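Putative histidinol-phosphate aminotransferase (Erwinia carotovora atroseptica, PDB 3LY1) probably acts as a pyridoxal-phosphate-dependent transaminase, perhaps a histidinol-phosphate aminotransferase. Local coordinates at residues I71-G76 against M220-A225. Residues are numbered along the deposited sequence; the frame is centred on the assembly and turned at random.
Sequences ILLTAG and MRVGYA. With PLP (pyridoxal-5'-phosphate), chain E; EDO (1,2-ethanediol), chain H.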
ATOM      1  N   ILE A  71      -5.985  15.184  -5.737  1.00 13.16           N
ATOM      2  CA  ILE A  71      -5.221  13.953  -6.003  1.00 13.43           C
ATOM      3  C   ILE A  71      -5.023  13.143  -4.707  1.00 13.27           C
ATOM      4  O   ILE A  71      -4.608  13.689  -3.689  1.00 12.15           O
ATOM      5  CB  ILE A  71      -3.837  14.268  -6.640  1.00 13.05           C
ATOM      6  CG1 ILE A  71      -4.023  14.990  -7.960  1.00 16.36           C
ATOM      7  CG2 ILE A  71      -2.958  12.967  -6.881  1.00 13.22           C
ATOM      8  CD1 ILE A  71      -4.967  14.240  -8.956  1.00 15.64           C
ATOM      9  N   LEU A  72      -5.312  11.843  -4.751  1.00 13.40           N
ATOM     10  CA  LEU A  72      -4.905  10.899  -3.704  1.00 13.26           C
ATOM     11  C   LEU A  72      -4.052   9.809  -4.288  1.00 13.39           C
ATOM     12  O   LEU A  72      -4.535   9.031  -5.124  1.00 12.11           O
ATOM     13  CB  LEU A  72      -6.103  10.232  -3.009  1.00 12.89           C
ATOM     14  CG  LEU A  72      -5.813   9.286  -1.841  1.00 14.65           C
ATOM     15  CD1 LEU A  72      -5.309  10.041  -0.616  1.00 15.08           C
ATOM     16  CD2 LEU A  72      -7.104   8.550  -1.465  1.00 16.28           C
ATOM     17  N   LEU A  73      -2.785   9.754  -3.867  1.00 14.09           N
ATOM     18  CA  LEU A  73      -1.874   8.705  -4.291  1.00 14.06           C
ATOM     19  C   LEU A  73      -2.129   7.444  -3.511  1.00 14.58           C
ATOM     20  O   LEU A  73      -2.366   7.475  -2.284  1.00 15.96           O
ATOM     21  CB  LEU A  73      -0.410   9.142  -4.121  1.00 14.73           C
ATOM     22  CG  LEU A  73       0.277   9.974  -5.193  1.00 15.92           C
ATOM     23  CD1 LEU A  73       1.447  10.694  -4.520  1.00 16.10           C
ATOM     24  CD2 LEU A  73       0.707   9.155  -6.422  1.00 14.07           C
ATOM     25  N   THR A  74      -2.097   6.319  -4.214  1.00 14.69           N
ATOM     26  CA  THR A  74      -2.456   5.037  -3.627  1.00 14.37           C
ATOM     27  C   THR A  74      -1.487   3.985  -4.145  1.00 13.96           C
ATOM     28  O   THR A  74      -0.735   4.191  -5.168  1.00 13.47           O
ATOM     29  CB  THR A  74      -3.958   4.602  -3.922  1.00 13.98           C
ATOM     30  OG1 THR A  74      -4.153   4.418  -5.330  1.00 15.56           O
ATOM     31  CG2 THR A  74      -5.044   5.641  -3.381  1.00 12.66           C
ATOM     32  N   ALA A  75      -1.429   2.880  -3.419  1.00 14.47           N
ATOM     33  CA  ALA A  75      -0.520   1.773  -3.807  1.00 15.07           C
ATOM     34  C   ALA A  75      -1.208   0.909  -4.846  1.00 14.63           C
ATOM     35  O   ALA A  75      -1.892  -0.071  -4.529  1.00 17.26           O
ATOM     36  CB  ALA A  75      -0.057   0.960  -2.585  1.00 15.11           C
ATOM     37  N   GLY A  76      -1.081   1.344  -6.096  1.00 15.44           N
ATOM     38  CA  GLY A  76      -1.884   0.868  -7.218  1.00 14.36           C
ATOM     39  C   GLY A  76      -3.311   1.369  -7.142  1.00 15.76           C
ATOM     40  O   GLY A  76      -3.748   1.834  -6.101  1.00 16.10           O
HETATM   41  N   MSE A 220       5.520  -1.951  -9.111  1.00 13.84           N
HETATM   42  CA  MSE A 220       5.954  -0.788  -8.362  1.00 14.92           C
HETATM   43  C   MSE A 220       4.841  -0.183  -7.491  1.00 14.31           C
HETATM   44  O   MSE A 220       5.126   0.595  -6.577  1.00 14.59           O
HETATM   45  CB  MSE A 220       6.536   0.249  -9.298  1.00 14.04           C
HETATM   46  CG  MSE A 220       7.803  -0.166  -9.951  1.00 18.48           C
HETATM   47 SE   MSE A 220       9.412   0.144  -8.799  0.75 20.77          SE
HETATM   48  CE  MSE A 220       9.479  -1.626  -7.930  1.00 18.61           C
ATOM     49  N   ARG A 221       3.589  -0.607  -7.706  1.00 14.05           N
ATOM     50  CA  ARG A 221       2.465  -0.215  -6.865  1.00 13.95           C
ATOM     51  C   ARG A 221       2.284   1.315  -6.734  1.00 13.89           C
ATOM     52  O   ARG A 221       2.417   1.887  -5.646  1.00 12.65           O
ATOM     53  CB  ARG A 221       2.526  -0.916  -5.485  1.00 14.33           C
ATOM     54  CG  ARG A 221       3.002  -2.379  -5.543  1.00 15.34           C
ATOM     55  CD  ARG A 221       2.152  -3.255  -6.466  1.00 14.80           C
ATOM     56  NE  ARG A 221       0.708  -3.187  -6.146  1.00 12.96           N
ATOM     57  CZ  ARG A 221      -0.253  -2.895  -7.019  1.00 12.38           C
ATOM     58  NH1 ARG A 221       0.043  -2.686  -8.290  1.00 15.40           N
ATOM     59  NH2 ARG A 221      -1.527  -2.849  -6.628  1.00 15.30           N
ATOM     60  N   VAL A 222       1.969   1.961  -7.851  1.00 13.67           N
ATOM     61  CA  VAL A 222       1.663   3.377  -7.861  1.00 14.08           C
ATOM     62  C   VAL A 222       0.399   3.610  -8.658  1.00 13.81           C
ATOM     63  O   VAL A 222       0.343   3.318  -9.838  1.00 14.94           O
ATOM     64  CB  VAL A 222       2.834   4.247  -8.450  1.00 14.08           C
ATOM     65  CG1 VAL A 222       2.561   5.743  -8.205  1.00 13.37           C
ATOM     66  CG2 VAL A 222       4.227   3.835  -7.884  1.00 15.68           C
ATOM     67  N   GLY A 223      -0.632   4.128  -7.999  1.00 14.91           N
ATOM     68  CA  GLY A 223      -1.823   4.587  -8.676  1.00 14.48           C
ATOM     69  C   GLY A 223      -2.335   5.820  -7.970  1.00 14.19           C
ATOM     70  O   GLY A 223      -1.678   6.335  -7.060  1.00 13.85           O
ATOM     71  N   TYR A 224      -3.493   6.319  -8.405  1.00 13.37           N
ATOM     72  CA  TYR A 224      -4.057   7.524  -7.819  1.00 13.29           C
ATOM     73  C   TYR A 224      -5.548   7.672  -8.151  1.00 14.05           C
ATOM     74  O   TYR A 224      -6.076   6.992  -9.063  1.00 13.58           O
ATOM     75  CB  TYR A 224      -3.269   8.789  -8.213  1.00 12.91           C
ATOM     76  CG  TYR A 224      -3.226   9.100  -9.686  1.00 13.47           C
ATOM     77  CD1 TYR A 224      -2.358   8.436 -10.532  1.00 14.81           C
ATOM     78  CD2 TYR A 224      -4.058  10.069 -10.238  1.00 15.43           C
ATOM     79  CE1 TYR A 224      -2.293   8.731 -11.881  1.00 17.44           C
ATOM     80  CE2 TYR A 224      -4.026  10.349 -11.602  1.00 15.76           C
ATOM     81  CZ  TYR A 224      -3.131   9.699 -12.418  1.00 17.77           C
ATOM     82  OH  TYR A 224      -3.107   9.998 -13.761  1.00 19.50           O
ATOM     83  N   ALA A 225      -6.216   8.491  -7.340  1.00 14.23           N
ATOM     84  CA  ALA A 225      -7.583   8.959  -7.599  1.00 13.93           C
ATOM     85  C   ALA A 225      -7.562  10.468  -7.924  1.00 14.16           C
ATOM     86  O   ALA A 225      -6.728  11.242  -7.399  1.00 14.85           O
ATOM     87  CB  ALA A 225      -8.507   8.652  -6.432  1.00 12.87           C
TER
HETATM   88  N1  PLP E 500      -8.576  -1.595 -12.538  1.00 22.27           N
HETATM   89  C2  PLP E 500      -8.616  -2.502 -13.578  1.00 23.66           C
HETATM   90  C2A PLP E 500      -9.715  -2.376 -14.603  1.00 21.62           C
HETATM   91  C3  PLP E 500      -7.659  -3.516 -13.616  1.00 23.38           C
HETATM   92  O3  PLP E 500      -7.709  -4.419 -14.628  1.00 23.50           O
HETATM   93  C4  PLP E 500      -6.676  -3.595 -12.605  1.00 29.17           C
HETATM   94  C4A PLP E 500      -5.557  -4.601 -12.700  1.00 33.61           C
HETATM   95  O4A PLP E 500      -5.900  -5.752 -12.912  1.00 41.58           O
HETATM   96  C5  PLP E 500      -6.660  -2.672 -11.553  1.00 23.83           C
HETATM   97  C6  PLP E 500      -7.644  -1.683 -11.543  1.00 22.61           C
HETATM   98  C5A PLP E 500      -5.640  -2.721 -10.436  1.00 26.61           C
HETATM   99  O4P PLP E 500      -4.276  -2.542 -10.862  1.00 24.18           O
HETATM  100  P   PLP E 500      -3.197  -1.852  -9.909  1.00 23.16           P
HETATM  101  O1P PLP E 500      -3.474  -2.109  -8.461  1.00 23.75           O
HETATM  102  O2P PLP E 500      -3.316  -0.402 -10.294  1.00 25.58           O
HETATM  103  O3P PLP E 500      -1.907  -2.484 -10.405  1.00 27.13           O
HETATM  104  C1  EDO H   2      -0.462   8.646 -15.051  1.00 40.92           C
HETATM  105  O1  EDO H   2      -1.747   8.334 -15.576  1.00 40.07           O
HETATM  106  C2  EDO H   2      -0.075  10.036 -15.531  1.00 40.94           C
HETATM  107  O2  EDO H   2       0.449   9.910 -16.847  1.00 42.85           O
HETATM  108  O   HOH W   1      -1.369  -2.502  -3.732  1.00 22.23           O
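Leu73 reaches across to Val222 and Tyr224 with a single methyl: CD2 lies 4.3 Å from Val222 CG1 and also meets Tyr224 CB. Ile53, Leu56 and Leu60 of helix 50-63 cover this face. On the other face Leu72 and Ala225 pack side by side beneath helix 229-235. Between the two layers, strand 71-74 runs antiparallel to strand 223-226 at the border, within this chain, of the mixed seven-stranded sheet of a class I/II aminotransferase. Two hydrogen-bonded pairs join them, Leu72 with Ala225 and Thr74 with Gly223; the Gly223 N to Thr74 O bond spans 2.8 Å. Beyond the last pair, Ala75 centres an inverse gamma turn, and Thr74 OG1 donates to Gly76 O at 2.7 Å, tying the turn back to the strand. Gly76 lies over one face of the Arg221 guanidinium, whose edge is presented to the cofactor phosphate. Arg221 NH2 gives PLP O1P a nearly straight bond of 2.8 Å (176°), and NH1 holds PLP O3P at 2.9 Å, a bidentate grip at the end of a chain bent at chi2 and chi3. A water accepts from Arg221 NH2 and donates to Ala75 O, while Ser78 and Ser212 also bind the cofactor.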